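Local coordinates for protein beta-galactosidase (PDB 6Y2K) that hydrolyses terminal beta-galactoside linkages as a hexameric, cold-active GH42 beta-galactosidase from an Antarctic marine bacterium, at residues D300-C305 / F416-C421; T522-D527 / H550-T555; G616-A621 / V650-K655. All coordinates share one frame; numbering follows the deposited sequence. Where two conformers were deposited one is given.

Contact 1 (D300-C305 / F416-C421)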
loop_
_atom_site.group_PDB
_atom_site.type_symbol
_atom_site.label_atom_id
_atom_site.label_comp_id
_atom_site.label_asym_id
_atom_site.label_seq_id
_atom_site.Cartn_x
_atom_site.Cartn_y
_atom_site.Cartn_z
ATOM N N ASP A 300 34.319 5.843 20.919
ATOM C CA ASP A 300 35.425 6.401 20.119
ATOM C C ASP A 300 35.593 7.925 20.276
ATOM O O ASP A 300 36.720 8.421 20.395
ATOM C CB ASP A 300 35.271 6.019 18.633
ATOM C CG ASP A 300 35.451 4.511 18.376
ATOM O OD1 ASP A 300 36.117 3.813 19.196
ATOM O OD2 ASP A 300 34.913 4.023 17.347
ATOM N N LEU A 301 34.487 8.661 20.274
ATOM C CA LEU A 301 34.524 10.110 20.516
ATOM C C LEU A 301 35.147 10.428 21.887
ATOM O O LEU A 301 36.050 11.264 21.994
ATOM C CB LEU A 301 33.111 10.700 20.425
ATOM C CG LEU A 301 32.864 12.157 20.832
ATOM C CD1 LEU A 301 33.545 13.132 19.886
ATOM C CD2 LEU A 301 31.365 12.409 20.872
ATOM N N TYR A 302 34.683 9.737 22.920
ATOM C CA TYR A 302 35.131 10.025 24.289
ATOM C C TYR A 302 36.508 9.440 24.631
ATOM O O TYR A 302 37.220 10.012 25.456
ATOM C CB TYR A 302 34.048 9.655 25.316
ATOM C CG TYR A 302 32.788 10.521 25.182
ATOM C CD1 TYR A 302 32.881 11.910 25.076
ATOM C CD2 TYR A 302 31.510 9.955 25.152
ATOM C CE1 TYR A 302 31.749 12.710 24.930
ATOM C CE2 TYR A 302 30.369 10.756 25.022
ATOM C CZ TYR A 302 30.496 12.134 24.916
ATOM O OH TYR A 302 29.397 12.975 24.793
ATOM N N ARG A 303 36.903 8.337 23.997
ATOM C CA ARG A 303 38.310 7.919 24.064
ATOM C C ARG A 303 39.213 9.063 23.559
ATOM O O ARG A 303 40.253 9.333 24.151
ATOM C CB ARG A 303 38.575 6.624 23.289
ATOM C CG ARG A 303 40.003 6.095 23.470
ATOM C CD ARG A 303 40.227 4.716 22.852
ATOM N NE ARG A 303 40.145 4.782 21.387
ATOM C CZ ARG A 303 39.087 4.448 20.648
ATOM N NH1 ARG A 303 37.980 3.948 21.198
ATOM N NH2 ARG A 303 39.147 4.599 19.325
ATOM N N GLY A 304 38.797 9.750 22.494
ATOM C CA GLY A 304 39.520 10.929 22.015
ATOM C C GLY A 304 39.525 12.085 23.016
ATOM O O GLY A 304 40.581 12.641 23.311
ATOM N N CYS A 305 38.352 12.414 23.564
ATOM C CA CYS A 305 38.220 13.430 24.618
ATOM C C CYS A 305 39.046 13.129 25.873
ATOM O O CYS A 305 39.483 14.059 26.562
ATOM C CB CYS A 305 36.754 13.611 25.033
ATOM S SG CYS A 305 35.689 14.287 23.743
ATOM N N PHE A 416 35.768 14.916 14.382
ATOM C CA PHE A 416 34.573 15.546 14.936
ATOM C C PHE A 416 34.959 16.856 15.628
ATOM O O PHE A 416 35.832 16.864 16.497
ATOM C CB PHE A 416 33.906 14.612 15.947
ATOM C CG PHE A 416 32.563 15.094 16.419
ATOM C CD1 PHE A 416 32.460 15.957 17.507
ATOM C CD2 PHE A 416 31.400 14.713 15.759
ATOM C CE1 PHE A 416 31.227 16.411 17.940
ATOM C CE2 PHE A 416 30.162 15.175 16.183
ATOM C CZ PHE A 416 30.074 16.023 17.277
ATOM N N ASP A 417 34.290 17.943 15.246
ATOM C CA ASP A 417 34.591 19.284 15.732
ATOM C C ASP A 417 33.309 19.908 16.301
ATOM O O ASP A 417 32.369 20.166 15.553
ATOM C CB ASP A 417 35.143 20.120 14.569
ATOM C CG ASP A 417 35.800 21.407 15.025
ATOM O OD1 ASP A 417 37.016 21.396 15.314
ATOM O OD2 ASP A 417 35.100 22.438 15.070
ATOM N N TYR A 418 33.273 20.142 17.618
ATOM C CA TYR A 418 32.106 20.784 18.245
ATOM C C TYR A 418 31.797 22.166 17.647
ATOM O O TYR A 418 30.632 22.521 17.464
ATOM C CB TYR A 418 32.259 20.856 19.770
ATOM C CG TYR A 418 32.124 19.503 20.420
ATOM C CD1 TYR A 418 30.870 18.991 20.761
ATOM C CD2 TYR A 418 33.245 18.715 20.674
ATOM C CE1 TYR A 418 30.741 17.737 21.344
ATOM C CE2 TYR A 418 33.125 17.460 21.257
ATOM C CZ TYR A 418 31.870 16.976 21.588
ATOM O OH TYR A 418 31.750 15.730 22.158
ATOM N N ASP A 419 32.835 22.918 17.300
ATOM C CA ASP A 419 32.630 24.228 16.699
ATOM C C ASP A 419 31.916 24.121 15.349
ATOM O O ASP A 419 31.020 24.917 15.065
ATOM C CB ASP A 419 33.943 25.004 16.566
ATOM C CG ASP A 419 33.720 26.487 16.438
ATOM O OD1 ASP A 419 33.424 27.121 17.475
ATOM O OD2 ASP A 419 33.830 27.015 15.305
ATOM N N ALA A 420 32.302 23.134 14.536
ATOM C CA ALA A 420 31.610 22.837 13.273
ATOM C C ALA A 420 30.155 22.430 13.523
ATOM O O ALA A 420 29.250 22.895 12.829
ATOM C CB ALA A 420 32.334 21.740 12.496
ATOM N N CYS A 421 29.940 21.582 14.525
ATOM C CA CYS A 421 28.586 21.183 14.926
ATOM C C CYS A 421 27.680 22.388 15.215
ATOM O O CYS A 421 26.556 22.465 14.709
ATOM C CB CYS A 421 28.637 20.265 16.149
ATOM S SG CYS A 421 27.068 19.465 16.505
HETATM O O HOH W 1 29.343 14.765 22.742
#

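Contact 2 (T522-D527 / H550-T555)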
loop_
_atom_site.group_PDB
_atom_site.type_symbol
_atom_site.label_atom_id
_atom_site.label_comp_id
_atom_site.label_asym_id
_atom_site.label_seq_id
_atom_site.Cartn_x
_atom_site.Cartn_y
_atom_site.Cartn_z
ATOM N N THR A 522 35.689 24.487 -6.795
ATOM C CA THR A 522 34.888 25.617 -6.356
ATOM C C THR A 522 33.436 25.179 -6.181
ATOM O O THR A 522 32.841 24.651 -7.113
ATOM C CB THR A 522 34.956 26.769 -7.377
ATOM O OG1 THR A 522 36.315 27.194 -7.521
ATOM C CG2 THR A 522 34.106 27.965 -6.925
ATOM N N VAL A 523 32.880 25.392 -4.990
ATOM C CA VAL A 523 31.447 25.207 -4.767
ATOM C C VAL A 523 30.767 26.485 -5.226
ATOM O O VAL A 523 30.832 27.519 -4.556
ATOM C CB VAL A 523 31.092 24.931 -3.292
ATOM C CG1 VAL A 523 29.576 24.766 -3.115
ATOM C CG2 VAL A 523 31.836 23.699 -2.791
ATOM N N GLU A 524 30.114 26.410 -6.373
ATOM C CA GLU A 524 29.488 27.577 -6.986
ATOM C C GLU A 524 28.213 27.963 -6.246
ATOM O O GLU A 524 27.927 29.148 -6.064
ATOM C CB GLU A 524 29.181 27.291 -8.452
ATOM C CG GLU A 524 30.423 26.985 -9.288
ATOM C CD GLU A 524 30.107 26.631 -10.729
ATOM O OE1 GLU A 524 29.046 26.030 -10.996
ATOM O OE2 GLU A 524 30.932 26.953 -11.609
ATOM N N ARG A 525 27.435 26.956 -5.857
ATOM C CA ARG A 525 26.217 27.156 -5.061
ATOM C C ARG A 525 25.746 25.816 -4.502
ATOM O O ARG A 525 26.298 24.776 -4.862
ATOM C CB ARG A 525 25.106 27.822 -5.881
ATOM C CG ARG A 525 24.694 27.099 -7.152
ATOM C CD ARG A 525 23.596 27.879 -7.868
ATOM N NE ARG A 525 22.961 27.094 -8.922
ATOM C CZ ARG A 525 21.899 27.479 -9.629
ATOM N NH1 ARG A 525 21.281 28.637 -9.391
ATOM N NH2 ARG A 525 21.435 26.674 -10.579
ATOM N N VAL A 526 24.746 25.856 -3.617
ATOM C CA VAL A 526 24.210 24.664 -2.958
ATOM C C VAL A 526 22.733 24.438 -3.309
ATOM O O VAL A 526 21.925 25.355 -3.231
ATOM C CB VAL A 526 24.309 24.791 -1.418
ATOM C CG1 VAL A 526 23.721 23.565 -0.723
ATOM C CG2 VAL A 526 25.757 24.980 -0.973
ATOM N N ASP A 527 22.413 23.198 -3.665
ATOM C CA ASP A 527 21.055 22.696 -3.829
ATOM C C ASP A 527 20.719 21.973 -2.509
ATOM O O ASP A 527 21.224 20.870 -2.251
ATOM C CB ASP A 527 21.032 21.756 -5.051
ATOM C CG ASP A 527 19.671 21.142 -5.339
ATOM O OD1 ASP A 527 18.636 21.778 -5.086
ATOM O OD2 ASP A 527 19.632 20.010 -5.871
ATOM N N HIS A 550 23.547 19.005 -1.874
ATOM C CA HIS A 550 23.914 18.727 -3.263
ATOM C C HIS A 550 24.680 19.932 -3.807
ATOM O O HIS A 550 24.092 20.866 -4.352
ATOM C CB HIS A 550 22.618 18.427 -4.052
ATOM C CG HIS A 550 22.810 18.112 -5.506
ATOM N ND1 HIS A 550 21.872 18.454 -6.458
ATOM C CD2 HIS A 550 23.789 17.449 -6.165
ATOM C CE1 HIS A 550 22.280 18.038 -7.645
ATOM N NE2 HIS A 550 23.435 17.415 -7.494
ATOM N N GLU A 551 25.998 19.918 -3.627
ATOM C CA GLU A 551 26.840 21.046 -4.053
ATOM C C GLU A 551 27.045 21.045 -5.555
ATOM O O GLU A 551 27.324 20.000 -6.137
ATOM C CB GLU A 551 28.196 21.027 -3.338
ATOM C CG GLU A 551 28.091 21.408 -1.875
ATOM C CD GLU A 551 29.328 21.099 -1.063
ATOM O OE1 GLU A 551 30.364 20.674 -1.637
ATOM O OE2 GLU A 551 29.250 21.295 0.170
ATOM N N GLN A 552 26.895 22.217 -6.168
ATOM C CA GLN A 552 27.186 22.437 -7.582
ATOM C C GLN A 552 28.650 22.876 -7.667
ATOM O O GLN A 552 28.995 23.965 -7.183
ATOM C CB GLN A 552 26.265 23.515 -8.153
ATOM C CG GLN A 552 26.489 23.823 -9.628
ATOM C CD GLN A 552 25.606 24.959 -10.124
ATOM O OE1 GLN A 552 24.373 24.904 -10.006
ATOM N NE2 GLN A 552 26.224 25.978 -10.692
ATOM N N ILE A 553 29.495 22.043 -8.279
ATOM C CA ILE A 553 30.956 22.181 -8.189
ATOM C C ILE A 553 31.597 22.280 -9.577
ATOM O O ILE A 553 31.173 21.602 -10.518
ATOM C CB ILE A 553 31.564 20.988 -7.416
ATOM C CG1 ILE A 553 31.144 21.041 -5.938
ATOM C CG2 ILE A 553 33.093 20.961 -7.504
ATOM C CD1 ILE A 553 31.418 19.766 -5.165
ATOM N N LYS A 554 32.612 23.136 -9.684
ATOM C CA LYS A 554 33.486 23.200 -10.852
ATOM C C LYS A 554 34.874 22.733 -10.425
ATOM O O LYS A 554 35.418 23.207 -9.423
ATOM C CB LYS A 554 33.540 24.619 -11.424
ATOM C CG LYS A 554 34.414 24.733 -12.668
ATOM C CD LYS A 554 34.070 25.960 -13.500
ATOM C CE LYS A 554 34.905 26.023 -14.774
ATOM N NZ LYS A 554 34.230 26.816 -15.845
ATOM N N THR A 555 35.424 21.774 -11.160
ATOM C CA THR A 555 36.754 21.230 -10.875
ATOM C C THR A 555 37.339 20.573 -12.116
ATOM O O THR A 555 36.596 20.154 -12.997
ATOM C CB THR A 555 36.721 20.194 -9.727
ATOM O OG1 THR A 555 38.058 19.812 -9.368
ATOM C CG2 THR A 555 35.936 18.934 -10.115
#

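Contact 3 (G616-A621 / V650-K655)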
loop_
_atom_site.group_PDB
_atom_site.type_symbol
_atom_site.label_atom_id
_atom_site.label_comp_id
_atom_site.label_asym_id
_atom_site.label_seq_id
_atom_site.Cartn_x
_atom_site.Cartn_y
_atom_site.Cartn_z
ATOM N N GLY A 616 44.760 -4.955 19.636
ATOM C CA GLY A 616 45.967 -5.740 19.378
ATOM C C GLY A 616 45.638 -7.052 18.687
ATOM O O GLY A 616 45.091 -7.060 17.586
ATOM N N ASN A 617 45.924 -8.151 19.381
ATOM C CA ASN A 617 45.706 -9.516 18.896
ATOM C C ASN A 617 44.324 -10.089 19.253
ATOM O O ASN A 617 44.045 -11.252 18.965
ATOM C CB ASN A 617 46.839 -10.459 19.387
ATOM C CG ASN A 617 46.769 -10.784 20.883
ATOM O OD1 ASN A 617 46.752 -11.952 21.265
ATOM N ND2 ASN A 617 46.754 -9.761 21.729
ATOM N N VAL A 618 43.458 -9.288 19.886
ATOM C CA VAL A 618 42.110 -9.747 20.281
ATOM C C VAL A 618 41.062 -9.179 19.307
ATOM O O VAL A 618 41.115 -7.988 18.966
ATOM C CB VAL A 618 41.773 -9.342 21.733
ATOM C CG1 VAL A 618 40.408 -9.884 22.158
ATOM C CG2 VAL A 618 42.858 -9.831 22.683
ATOM N N ILE A 619 40.151 -10.049 18.852
ATOM C CA ILE A 619 39.053 -9.685 17.949
ATOM C C ILE A 619 37.749 -9.829 18.724
ATOM O O ILE A 619 37.468 -10.905 19.255
ATOM C CB ILE A 619 38.961 -10.614 16.710
ATOM C CG1 ILE A 619 40.327 -10.872 16.067
ATOM C CG2 ILE A 619 38.028 -10.018 15.667
ATOM C CD1 ILE A 619 40.846 -9.708 15.261
ATOM N N PHE A 620 36.953 -8.761 18.791
ATOM C CA PHE A 620 35.658 -8.792 19.486
ATOM C C PHE A 620 34.568 -8.760 18.425
ATOM O O PHE A 620 34.580 -7.880 17.580
ATOM C CB PHE A 620 35.492 -7.581 20.420
ATOM C CG PHE A 620 36.588 -7.427 21.461
ATOM C CD1 PHE A 620 37.805 -6.843 21.133
ATOM C CD2 PHE A 620 36.384 -7.833 22.779
ATOM C CE1 PHE A 620 38.810 -6.689 22.090
ATOM C CE2 PHE A 620 37.379 -7.676 23.739
ATOM C CZ PHE A 620 38.597 -7.107 23.394
ATOM N N ALA A 621 33.637 -9.712 18.460
ATOM C CA ALA A 621 32.519 -9.737 17.519
ATOM C C ALA A 621 31.205 -9.663 18.278
ATOM O O ALA A 621 31.077 -10.265 19.337
ATOM C CB ALA A 621 32.560 -10.993 16.675
ATOM N N VAL A 650 28.068 -12.119 22.040
ATOM C CA VAL A 650 29.444 -11.669 21.901
ATOM C C VAL A 650 30.326 -12.897 21.674
ATOM O O VAL A 650 30.129 -13.925 22.322
ATOM C CB VAL A 650 29.934 -10.983 23.205
ATOM C CG1 VAL A 650 31.359 -10.465 23.055
ATOM C CG2 VAL A 650 28.988 -9.856 23.619
ATOM N N ALA A 651 31.286 -12.788 20.760
ATOM C CA ALA A 651 32.369 -13.768 20.660
ATOM C C ALA A 651 33.707 -13.040 20.645
ATOM O O ALA A 651 33.813 -11.932 20.109
ATOM C CB ALA A 651 32.210 -14.635 19.422
ATOM N N ILE A 652 34.718 -13.673 21.241
ATOM C CA ILE A 652 36.060 -13.102 21.352
ATOM C C ILE A 652 37.075 -14.133 20.844
ATOM O O ILE A 652 37.074 -15.283 21.291
ATOM C CB ILE A 652 36.393 -12.688 22.805
ATOM C CG1 ILE A 652 35.285 -11.756 23.343
ATOM C CG2 ILE A 652 37.770 -12.025 22.865
ATOM C CD1 ILE A 652 35.486 -11.276 24.756
ATOM N N TRP A 653 37.919 -13.695 19.911
ATOM C CA TRP A 653 38.911 -14.527 19.243
ATOM C C TRP A 653 40.298 -13.922 19.466
ATOM O O TRP A 653 40.420 -12.709 19.650
ATOM C CB TRP A 653 38.652 -14.567 17.728
ATOM C CG TRP A 653 37.325 -15.148 17.288
ATOM C CD1 TRP A 653 36.076 -14.597 17.458
ATOM C CD2 TRP A 653 37.128 -16.365 16.563
ATOM N NE1 TRP A 653 35.116 -15.419 16.904
ATOM C CE2 TRP A 653 35.736 -16.511 16.353
ATOM C CE3 TRP A 653 37.995 -17.359 16.083
ATOM C CZ2 TRP A 653 35.194 -17.606 15.674
ATOM C CZ3 TRP A 653 37.455 -18.454 15.404
ATOM C CH2 TRP A 653 36.063 -18.566 15.210
ATOM N N LYS A 654 41.331 -14.761 19.421
ATOM C CA LYS A 654 42.719 -14.295 19.436
ATOM C C LYS A 654 43.420 -14.671 18.134
ATOM O O LYS A 654 43.230 -15.774 17.621
ATOM C CB LYS A 654 43.491 -14.838 20.647
ATOM C CG LYS A 654 43.591 -16.350 20.765
ATOM C CD LYS A 654 44.355 -16.730 22.029
ATOM C CE LYS A 654 44.443 -18.240 22.210
ATOM N NZ LYS A 654 45.008 -18.619 23.539
ATOM N N LYS A 655 44.210 -13.744 17.598
ATOM C CA LYS A 655 44.971 -13.990 16.381
ATOM C C LYS A 655 46.038 -15.057 16.637
ATOM O O LYS A 655 46.609 -15.112 17.729
ATOM C CB LYS A 655 45.622 -12.702 15.884
ATOM C CG LYS A 655 44.620 -11.673 15.398
ATOM C CD LYS A 655 45.319 -10.406 14.948
ATOM C CE LYS A 655 44.329 -9.280 14.720
ATOM N NZ LYS A 655 45.020 -8.031 14.302
HETATM O O HOH W 2 47.616 -7.744 15.491
#

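Contact 1 (D300-C305 / F416-C421)
With chi1 at 172° the L301 side chain swings opposite its amide nitrogen, and Y418 (chi1 -71°) turns its ring away from its carbonyl carbon, torsions that aim the leucine methyls and the tyrosine hydroxyl at each other from opposite directions. The phenol oxygen ends on the leucine fork: Y418 OH lies 3.6 Å from L301 CD2 and 3.9 Å from L301 CD1. L301 CD1 also meets F416, approaching F416 CD1 obliquely at 3.8 Å. F416 and Y418 also pack on each other, F416 CE1 standing 3.6 Å above the centre of the Y418 ring, while CD1 of Y418 lies at the edge of the F416 ring, an edge-to-face meeting of residues two apart in the chain, the edge of F416 on the face of Y418. The same L301 CD2 also sits 4.0 Å over one face of the Y302 ring, offset toward its rim. No direct hydrogen bond crosses between the segments; one water does the bridging, donating to Y302 OH at 2.7 Å and lying 2.7 Å from Y418 OH, at the edge of the Y418 ring and in its plane. Y302 OH is also bonded to M244 O, and H252 meets the Y418 ring nearly parallel. The contact joins the C-terminal end of helix 294-305, in the TIM-barrel part of the chain, to the start of helix 418-426, where D417 stands at the N-cap position. Its chemistry is that of a buried, largely apolar interdomain seam, in which a single water probably helps to satisfy two tyrosine hydroxyls and fix their positions.

Contact 2 (T522-D527 / H550-T555)
Strands 522-527 and 550-555 run antiparallel, their axes 4.6 Å apart at the closest, and a beta bulge at E524 shifts the register by one between the pairs V523-I553 and R525-Q552. At the bulge E524 N still bonds to Q552 O, and the CA-CB bond of E524 points toward the partner strand. There the Q552 amide is gripped at both ends. Its NE2 donates almost straight (177°) to E524 OE1 at 2.8 Å, in the amide plane but tilted out of the carboxylate plane. Its OE1 receives R525 NE at 2.8 Å, at the guanidinium edge yet from above the carbonyl plane, the two flat groups being turned 70° apart. R525 reaches it with CG wedged between backbone N and carbonyl carbon (chi1 57°) and the chain extended to NE. Replacing Q552 by an alanine would probably deprive both E524 OE1 and R525 NE of their partner and leave the E524 and R525 side chains freer to turn. Farther along the same face, H550 ND1 donates to D527 OD2 at 2.8 Å, on the anti lone pair and in the ring plane; H550 NE2 is held by D563. On the opposite face, with V526 and I553, V523 CG2 lies 3.6 Å from E551 OE1, which also bonds to Y578. The polar face meets a second subunit: R288 of that subunit forms a salt bridge with D527, and E377 of that subunit accepts from Q552 NE2. The strand pair's network of charges and amides thus continues across a subunit interface, consistent with a part in holding the hexamer together.

Contact 3 (G616-A621 / V650-K655)
This is an antiparallel strand pairing in the middle of the small four-stranded C-terminal sheet, where strand 618-623 lies beside strand 649-655. Regular backbone bonds carry it: I619 and W653 form a hydrogen-bonded pair, I619 N reaching W653 O at 2.8 Å with a nearly straight 178° angle and W653 N returning to I619 O, and A621 with A651 repeats the pattern. K655 N to N617 O extends the ladder just before the start of strand 618-623. On the face of V618, F620 and I652, the side chains interlock. V618 CG1 presses on I652 CG2 at 3.5 Å, tighter than usual carbon contact, and the same V618 CG1 rests over one face of the F620 ring, offset toward its rim. I652 runs alongside F620, pointing the same way, with I652 CD1 4.1 Å from F620 CD2. This apolar face abuts helix 333-343, where W339 touches both F620 and I652, tying the sheet to the barrel part of the chain. On the other face, I619 CB and W653 CB are 4.1 Å apart, with V612 and L638 of the flanking strands packed against I619 and W653. At the end of the extended K655 chain the amine pairs with E614, makes a weak bond to G616 O, and donates to a water 2.9 Å from K655 NZ.

Along the chain the three contacts come in series, none nested in or crossing another. Contact 1 closes a loop of 110 residues that holds the last two barrel strands, 310-315 and 348-352, and so ties the barrel to the beginning of the trimerisation domain. Contact 2 then closes a 22-residue excursion within that domain, containing strands 536-538 and 544-547 of its mixed sheet, about 32 Å from the centre of the chain. Contact 3 closes the last loop, 28 residues long, inside the C-terminal sheet. Contacts 2 and 3 lie farthest apart, with centres about 44 Å from each other; the centre of each is about 27 Å from that of the buried contact 1.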